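Local coordinates for protein AtGH3.15 acyl acid amido synthetase (Arabidopsis thaliana, PDB 6E1Q) that conjugates glutamine and possibly cysteine to the auxin precursor indole-3-butyric acid through an ATP-dependent adenylating reaction, and also accepts the herbicide 2,4-DB, at residues S123-A126 and P127-Y130. Residues are numbered along the deposited sequence; the frame is centred on the assembly and turned at random.
Sequences SLYA and PLLY
Tyr125 meets Leu129 one turn further along a proline-kinked helix, residues 112-132 of the GH3 N-terminal domain, and between them they form the apolar centre of this local contact. CE2 of Tyr125 lies 3.5 Å from CG of Leu129, the branch point, whose two methyls reach on toward CE2 and the phenol oxygen. With CG anti to the backbone N (chi1 173°), the tyrosine ring is carried along the helix, and its other flank, CE1, comes 4.1 Å from CD2 of Leu128. Branched leucines suit these positions because their methyls can border a broad ring from two neighbouring places. Both Tyr125 and Leu129 also touch Ser324 of strand 321-327, and Tyr125 approaches Phe325, which takes part in ATP and substrate binding; the Tyr125 hydroxyl is hydrogen-bonded to Asn336 O, so a buried polar end is satisfied.

Around the helix, Pro127 packs on Cys13 of helix 10-22. Having no N-H, it cannot donate to Ser123 O, and its CD stands 3.2 Å from that oxygen instead. At and just after the kink, Leu128 N and Leu129 N each make a weak bond to Tyr125 O.

The short methyl of Ala126 lets the Tyr130 ring lie close alongside it, with CE2 of Tyr130 3.9 Å from CB of Ala126. Ala126 O stands over one face of the same ring, 3.3 Å from its plane and nearer the ring's border than its middle. A serine in place of Tyr130 would probably keep the backbone bond but leave Ala126 CB and its carbonyl without their aromatic cover. That bond, Tyr130 N to Ala126 O, 2.8 Å and nearly straight at 169°, is the first strong i to i+4 bond after the proline.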
loop_
_atom_site.group_PDB
_atom_site.type_symbol
_atom_site.label_atom_id
_atom_site.label_comp_id
_atom_site.label_asym_id
_atom_site.label_seq_id
_atom_site.Cartn_x
_atom_site.Cartn_y
_atom_site.Cartn_z
ATOM N N SER A 123 -13.437 4.961 -13.523
ATOM C CA SER A 123 -14.873 4.871 -13.730
ATOM C C SER A 123 -15.190 3.805 -14.763
ATOM O O SER A 123 -16.273 3.214 -14.734
ATOM C CB SER A 123 -15.443 6.229 -14.151
ATOM O OG SER A 123 -15.143 6.524 -15.509
ATOM N N LEU A 124 -14.247 3.542 -15.667
ATOM C CA LEU A 124 -14.391 2.419 -16.580
ATOM C C LEU A 124 -14.423 1.096 -15.828
ATOM O O LEU A 124 -15.138 0.169 -16.222
ATOM C CB LEU A 124 -13.249 2.428 -17.588
ATOM C CG LEU A 124 -13.350 1.423 -18.723
ATOM C CD1 LEU A 124 -14.714 1.549 -19.369
ATOM C CD2 LEU A 124 -12.258 1.707 -19.744
ATOM N N TYR A 125 -13.690 1.002 -14.725
ATOM C CA TYR A 125 -13.515 -0.260 -14.030
ATOM C C TYR A 125 -14.583 -0.509 -12.969
ATOM O O TYR A 125 -14.880 -1.674 -12.663
ATOM C CB TYR A 125 -12.110 -0.309 -13.404
ATOM C CG TYR A 125 -11.872 -1.500 -12.510
ATOM C CD1 TYR A 125 -11.615 -2.763 -13.050
ATOM C CD2 TYR A 125 -11.907 -1.375 -11.132
ATOM C CE1 TYR A 125 -11.391 -3.873 -12.218
ATOM C CE2 TYR A 125 -11.698 -2.473 -10.300
ATOM C CZ TYR A 125 -11.437 -3.714 -10.844
ATOM O OH TYR A 125 -11.226 -4.792 -9.998
ATOM N N ALA A 126 -15.178 0.548 -12.406
ATOM C CA ALA A 126 -16.177 0.359 -11.352
ATOM C C ALA A 126 -17.349 -0.552 -11.742
ATOM O O ALA A 126 -17.773 -1.358 -10.891
ATOM C CB ALA A 126 -16.686 1.732 -10.887
ATOM N N PRO A 127 -17.920 -0.489 -12.951
ATOM C CA PRO A 127 -19.002 -1.444 -13.273
ATOM C C PRO A 127 -18.599 -2.900 -13.113
ATOM O O PRO A 127 -19.446 -3.737 -12.775
ATOM C CB PRO A 127 -19.346 -1.113 -14.730
ATOM C CG PRO A 127 -18.939 0.320 -14.890
ATOM C CD PRO A 127 -17.707 0.478 -14.045
ATOM N N LEU A 128 -17.324 -3.235 -13.326
ATOM C CA LEU A 128 -16.895 -4.601 -13.058
ATOM C C LEU A 128 -17.001 -4.921 -11.579
ATOM O O LEU A 128 -17.480 -5.998 -11.203
ATOM C CB LEU A 128 -15.472 -4.822 -13.565
ATOM C CG LEU A 128 -15.091 -6.303 -13.615
ATOM C CD1 LEU A 128 -14.286 -6.589 -14.845
ATOM C CD2 LEU A 128 -14.319 -6.703 -12.360
ATOM N N LEU A 129 -16.566 -3.994 -10.722
ATOM C CA LEU A 129 -16.751 -4.182 -9.286
ATOM C C LEU A 129 -18.225 -4.349 -8.956
ATOM O O LEU A 129 -18.611 -5.298 -8.259
ATOM C CB LEU A 129 -16.156 -2.999 -8.513
ATOM C CG LEU A 129 -14.637 -2.896 -8.358
ATOM C CD1 LEU A 129 -14.231 -1.588 -7.637
ATOM C CD2 LEU A 129 -14.079 -4.130 -7.646
ATOM N N TYR A 130 -19.074 -3.449 -9.476
ATOM C CA TYR A 130 -20.510 -3.569 -9.228
ATOM C C TYR A 130 -21.040 -4.898 -9.727
ATOM O O TYR A 130 -21.864 -5.536 -9.063
ATOM C CB TYR A 130 -21.285 -2.427 -9.885
ATOM C CG TYR A 130 -20.820 -1.055 -9.484
ATOM C CD1 TYR A 130 -20.312 -0.816 -8.217
ATOM C CD2 TYR A 130 -20.880 0.005 -10.378
ATOM C CE1 TYR A 130 -19.882 0.441 -7.855
ATOM C CE2 TYR A 130 -20.446 1.263 -10.023
ATOM C CZ TYR A 130 -19.952 1.474 -8.761
ATOM O OH TYR A 130 -19.518 2.726 -8.406
#